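Local coordinates for protein EreC (Klebsiella pneumoniae, PDB 6XCQ) that probably hydrolyses the lactone ester of erythromycin and related macrolides, inactivating the antibiotics and so conferring resistance, at residues A[97-111]-A[123-137]. The protein carries 1 engineered substitution. Numbering follows the deposited sequence.
Sequences LECGAIQASRLSEYL and FSDPLTFSLYGSVLI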
# COMPACT_ATOMS: atom_id res chain seq x y z
N LEU A 97 -3.85 -1.96 -3.40
CA LEU A 97 -2.66 -1.17 -3.66
C LEU A 97 -2.62 0.05 -2.75
O LEU A 97 -3.66 0.57 -2.32
CB LEU A 97 -2.61 -0.70 -5.12
CG LEU A 97 -2.93 -1.73 -6.20
CD1 LEU A 97 -3.17 -1.04 -7.52
CD2 LEU A 97 -1.77 -2.72 -6.33
N GLU A 98 -1.41 0.55 -2.52
CA GLU A 98 -1.21 1.84 -1.86
C GLU A 98 -1.53 2.99 -2.82
O GLU A 98 -0.67 3.76 -3.26
CB GLU A 98 0.22 1.97 -1.34
CG GLU A 98 0.64 0.95 -0.29
CD GLU A 98 2.06 1.20 0.20
OE1 GLU A 98 2.99 0.45 -0.18
OE2 GLU A 98 2.24 2.18 0.95
N CYS A 99 -2.81 3.12 -3.14
CA CYS A 99 -3.31 4.32 -3.79
C CYS A 99 -4.74 4.52 -3.30
O CYS A 99 -5.32 3.64 -2.66
CB CYS A 99 -3.31 4.23 -5.32
SG CYS A 99 -4.33 2.88 -5.94
N GLY A 100 -5.31 5.67 -3.63
CA GLY A 100 -6.67 5.97 -3.23
C GLY A 100 -7.69 5.21 -4.05
O GLY A 100 -7.39 4.64 -5.10
N ALA A 101 -8.93 5.20 -3.53
CA ALA A 101 -10.03 4.50 -4.19
C ALA A 101 -10.27 5.03 -5.60
O ALA A 101 -10.55 4.26 -6.52
CB ALA A 101 -11.32 4.65 -3.37
N ILE A 102 -10.20 6.34 -5.78
CA ILE A 102 -10.44 6.90 -7.10
C ILE A 102 -9.26 6.61 -8.03
O ILE A 102 -9.43 6.28 -9.21
CB ILE A 102 -10.72 8.40 -6.99
CG1 ILE A 102 -12.05 8.61 -6.23
CG2 ILE A 102 -10.77 9.03 -8.37
CD1 ILE A 102 -12.35 10.06 -5.88
N GLN A 103 -8.03 6.75 -7.52
CA GLN A 103 -6.87 6.34 -8.30
C GLN A 103 -7.02 4.90 -8.77
O GLN A 103 -6.71 4.58 -9.93
CB GLN A 103 -5.60 6.49 -7.47
CG GLN A 103 -5.10 7.92 -7.34
CD GLN A 103 -3.85 8.02 -6.48
OE1 GLN A 103 -3.81 7.49 -5.36
NE2 GLN A 103 -2.83 8.69 -6.99
N ALA A 104 -7.51 4.03 -7.90
CA ALA A 104 -7.63 2.62 -8.28
C ALA A 104 -8.73 2.39 -9.31
O ALA A 104 -8.62 1.47 -10.13
CB ALA A 104 -7.88 1.76 -7.04
N SER A 105 -9.82 3.18 -9.28
CA SER A 105 -10.86 2.97 -10.28
C SER A 105 -10.33 3.23 -11.69
O SER A 105 -10.68 2.52 -12.63
CB SER A 105 -12.08 3.86 -9.99
OG SER A 105 -11.70 5.23 -9.99
N ARG A 106 -9.44 4.22 -11.82
CA ARG A 106 -8.80 4.48 -13.10
C ARG A 106 -7.89 3.33 -13.51
O ARG A 106 -7.82 2.97 -14.68
CB ARG A 106 -8.01 5.79 -13.03
CG ARG A 106 -8.89 6.97 -12.67
CD ARG A 106 -8.12 8.27 -12.71
NE ARG A 106 -8.98 9.40 -12.41
CZ ARG A 106 -8.87 10.18 -11.34
NH1 ARG A 106 -7.90 9.96 -10.45
NH2 ARG A 106 -9.71 11.19 -11.17
N LEU A 107 -7.16 2.75 -12.54
CA LEU A 107 -6.37 1.57 -12.86
C LEU A 107 -7.27 0.41 -13.31
O LEU A 107 -6.90 -0.35 -14.21
CB LEU A 107 -5.51 1.17 -11.66
CG LEU A 107 -4.45 2.19 -11.22
CD1 LEU A 107 -3.71 1.67 -9.99
CD2 LEU A 107 -3.46 2.55 -12.33
N SER A 108 -8.46 0.28 -12.71
CA SER A 108 -9.38 -0.77 -13.14
C SER A 108 -9.82 -0.56 -14.58
O SER A 108 -9.93 -1.52 -15.34
CB SER A 108 -10.61 -0.81 -12.23
OG SER A 108 -10.29 -1.38 -10.98
N GLU A 109 -10.11 0.69 -14.95
CA GLU A 109 -10.38 1.01 -16.35
C GLU A 109 -9.24 0.54 -17.24
O GLU A 109 -9.46 0.01 -18.33
CB GLU A 109 -10.55 2.51 -16.53
CG GLU A 109 -11.88 3.09 -16.14
CD GLU A 109 -11.95 4.55 -16.52
OE1 GLU A 109 -12.15 4.84 -17.72
OE2 GLU A 109 -11.75 5.41 -15.62
N TYR A 110 -8.00 0.78 -16.80
CA TYR A 110 -6.85 0.32 -17.57
C TYR A 110 -6.89 -1.19 -17.75
O TYR A 110 -6.76 -1.69 -18.88
CB TYR A 110 -5.56 0.73 -16.86
CG TYR A 110 -4.33 -0.01 -17.34
CD1 TYR A 110 -3.78 0.25 -18.60
CD2 TYR A 110 -3.71 -0.96 -16.53
CE1 TYR A 110 -2.64 -0.42 -19.05
CE2 TYR A 110 -2.56 -1.64 -16.96
CZ TYR A 110 -2.03 -1.36 -18.22
OH TYR A 110 -0.91 -2.01 -18.67
N LEU A 111 -7.06 -1.94 -16.66
CA LEU A 111 -7.04 -3.40 -16.76
C LEU A 111 -8.07 -3.91 -17.75
O LEU A 111 -7.78 -4.81 -18.55
CB LEU A 111 -7.27 -4.02 -15.39
CG LEU A 111 -6.11 -3.86 -14.40
CD1 LEU A 111 -6.41 -4.61 -13.12
CD2 LEU A 111 -4.79 -4.32 -15.03
N PHE A 123 -3.77 6.18 -17.46
CA PHE A 123 -4.68 5.85 -16.38
C PHE A 123 -4.04 5.99 -15.01
O PHE A 123 -4.63 5.56 -14.01
CB PHE A 123 -5.19 4.41 -16.53
CG PHE A 123 -5.95 4.17 -17.80
CD1 PHE A 123 -5.28 3.87 -18.98
CD2 PHE A 123 -7.34 4.24 -17.82
CE1 PHE A 123 -5.98 3.64 -20.15
CE2 PHE A 123 -8.04 4.01 -18.99
CZ PHE A 123 -7.36 3.71 -20.16
N SER A 124 -2.86 6.60 -14.93
CA SER A 124 -2.10 6.56 -13.69
C SER A 124 -1.34 7.86 -13.51
O SER A 124 -0.96 8.52 -14.47
CB SER A 124 -1.12 5.38 -13.70
OG SER A 124 -0.26 5.47 -14.83
N ASP A 125 -1.11 8.21 -12.25
CA ASP A 125 -0.32 9.36 -11.88
C ASP A 125 1.13 8.93 -11.71
O ASP A 125 1.44 7.74 -11.65
CB ASP A 125 -0.91 9.98 -10.62
CG ASP A 125 -2.40 10.29 -10.78
OD1 ASP A 125 -2.74 11.07 -11.71
OD2 ASP A 125 -3.23 9.74 -10.02
N PRO A 126 2.07 9.89 -11.66
CA PRO A 126 3.50 9.52 -11.63
C PRO A 126 3.92 8.57 -10.51
O PRO A 126 4.63 7.59 -10.77
CB PRO A 126 4.20 10.87 -11.52
CG PRO A 126 3.27 11.83 -12.23
CD PRO A 126 1.87 11.32 -11.98
N LEU A 127 3.55 8.84 -9.26
CA LEU A 127 4.02 7.95 -8.18
C LEU A 127 3.41 6.56 -8.32
O LEU A 127 4.13 5.55 -8.20
CB LEU A 127 3.71 8.55 -6.81
CG LEU A 127 4.07 7.69 -5.60
CD1 LEU A 127 5.61 7.49 -5.47
CD2 LEU A 127 3.50 8.32 -4.32
N THR A 128 2.10 6.48 -8.58
CA THR A 128 1.46 5.18 -8.80
C THR A 128 2.14 4.41 -9.92
O THR A 128 2.37 3.20 -9.81
CB THR A 128 -0.01 5.40 -9.12
OG1 THR A 128 -0.65 6.03 -8.00
CG2 THR A 128 -0.69 4.07 -9.44
N PHE A 129 2.47 5.10 -11.01
CA PHE A 129 3.14 4.47 -12.15
C PHE A 129 4.49 3.86 -11.74
O PHE A 129 4.80 2.73 -12.11
CB PHE A 129 3.30 5.49 -13.27
CG PHE A 129 3.91 4.94 -14.53
CD1 PHE A 129 3.13 4.29 -15.47
CD2 PHE A 129 5.27 5.08 -14.77
CE1 PHE A 129 3.69 3.78 -16.63
CE2 PHE A 129 5.85 4.58 -15.94
CZ PHE A 129 5.06 3.92 -16.86
N SER A 130 5.29 4.59 -10.96
CA SER A 130 6.61 4.07 -10.58
C SER A 130 6.51 2.97 -9.53
O SER A 130 7.31 2.03 -9.53
CB SER A 130 7.49 5.20 -10.07
OG SER A 130 7.63 6.22 -11.04
N LEU A 131 5.54 3.08 -8.61
CA LEU A 131 5.41 2.08 -7.55
C LEU A 131 4.90 0.75 -8.09
O LEU A 131 5.36 -0.32 -7.66
CB LEU A 131 4.46 2.58 -6.47
CG LEU A 131 5.03 3.55 -5.45
CD1 LEU A 131 3.89 4.14 -4.66
CD2 LEU A 131 6.01 2.82 -4.54
N TYR A 132 3.95 0.79 -9.02
CA TYR A 132 3.24 -0.42 -9.43
C TYR A 132 3.21 -0.66 -10.94
O TYR A 132 2.65 -1.68 -11.36
CB TYR A 132 1.80 -0.37 -8.92
CG TYR A 132 1.65 -0.38 -7.41
CD1 TYR A 132 1.96 -1.52 -6.68
CD2 TYR A 132 1.15 0.74 -6.73
CE1 TYR A 132 1.81 -1.54 -5.26
CE2 TYR A 132 1.00 0.72 -5.33
CZ TYR A 132 1.32 -0.42 -4.61
OH TYR A 132 1.15 -0.44 -3.24
N GLY A 133 3.81 0.21 -11.75
CA GLY A 133 3.64 0.11 -13.19
C GLY A 133 4.02 -1.25 -13.75
O GLY A 133 3.32 -1.81 -14.59
N SER A 134 5.13 -1.80 -13.26
CA SER A 134 5.63 -3.05 -13.81
C SER A 134 4.64 -4.19 -13.54
O SER A 134 4.30 -4.96 -14.45
CB SER A 134 7.00 -3.34 -13.18
OG SER A 134 7.98 -2.52 -13.80
N VAL A 135 4.17 -4.30 -12.30
CA VAL A 135 3.20 -5.34 -11.96
C VAL A 135 1.88 -5.10 -12.67
O VAL A 135 1.23 -6.05 -13.14
CB VAL A 135 3.00 -5.42 -10.43
CG1 VAL A 135 1.83 -6.32 -10.08
CG2 VAL A 135 4.26 -5.92 -9.74
N LEU A 136 1.46 -3.84 -12.79
CA LEU A 136 0.16 -3.55 -13.40
C LEU A 136 0.15 -3.93 -14.87
O LEU A 136 -0.83 -4.52 -15.36
CB LEU A 136 -0.17 -2.07 -13.23
CG LEU A 136 -0.64 -1.66 -11.84
CD1 LEU A 136 -0.60 -0.14 -11.70
CD2 LEU A 136 -2.04 -2.19 -11.64
N ILE A 137 1.22 -3.62 -15.60
CA ILE A 137 1.32 -4.00 -17.01
C ILE A 137 1.30 -5.51 -17.14
O ILE A 137 0.63 -6.06 -18.03
CB ILE A 137 2.59 -3.41 -17.64
CG1 ILE A 137 2.55 -1.88 -17.65
CG2 ILE A 137 2.77 -3.93 -19.07
CD1 ILE A 137 3.95 -1.26 -17.85
O HOH W 1 -4.63 5.70 -11.05
O HOH W 2 -5.61 9.27 -11.01
O HOH W 3 -0.39 -4.82 -20.28
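Helix 101-111 and helix 126-137 run nearly parallel, at 27° with axes 11.7 Å apart, and Phe123, three residues ahead of helix 126-137, packs directly on the first. The Phe123 ring lies against the backbone of that helix: Tyr110 CB stands over one face, 3.6 Å from Phe123 CG, and Glu109 CB touches CE2. With CG anti to the backbone N (chi1 164°), Tyr110 carries its own ring on past Phe123 to helix 126-137, presenting an edge to Leu136 O and setting its hydroxyl oxygen 3.4 Å from Ile137 CA. Between the helices, Leu107 reaches Thr128 tip to tip, CD1 to CG2, and crosses Leu136 at about a right angle.

Polar grips hold the start of the first helix. Gln103 uses both ends of its amide: OE1 takes the N-H of N-cap Gly100, while NE2 donates a nearly straight 3.2 Å bond to Asp125 OD2 on its anti side; Asn159 also binds NE2. A water donates to Asp125 OD2 and meets Arg106 NH1 in a weak bond; Arg106 salt-bridges Asp165.

At strand 94-97, Leu97 CD2 sits over the Tyr132 ring face, 4.0 Å from its centroid. The Tyr132 hydroxyl accepts Glu98 N at 2.8 Å and also bonds Leu304 O, tying helix 126-137 to the turn after strand 94-97 and to the end of strand 301-304; the Glu98 carboxylate turns to Arg281. Both helices belong to a beta-alpha-beta crossover, lying in sequence between parallel, adjacent strands 94-97 and 151-154, the latter at the sheet's edge.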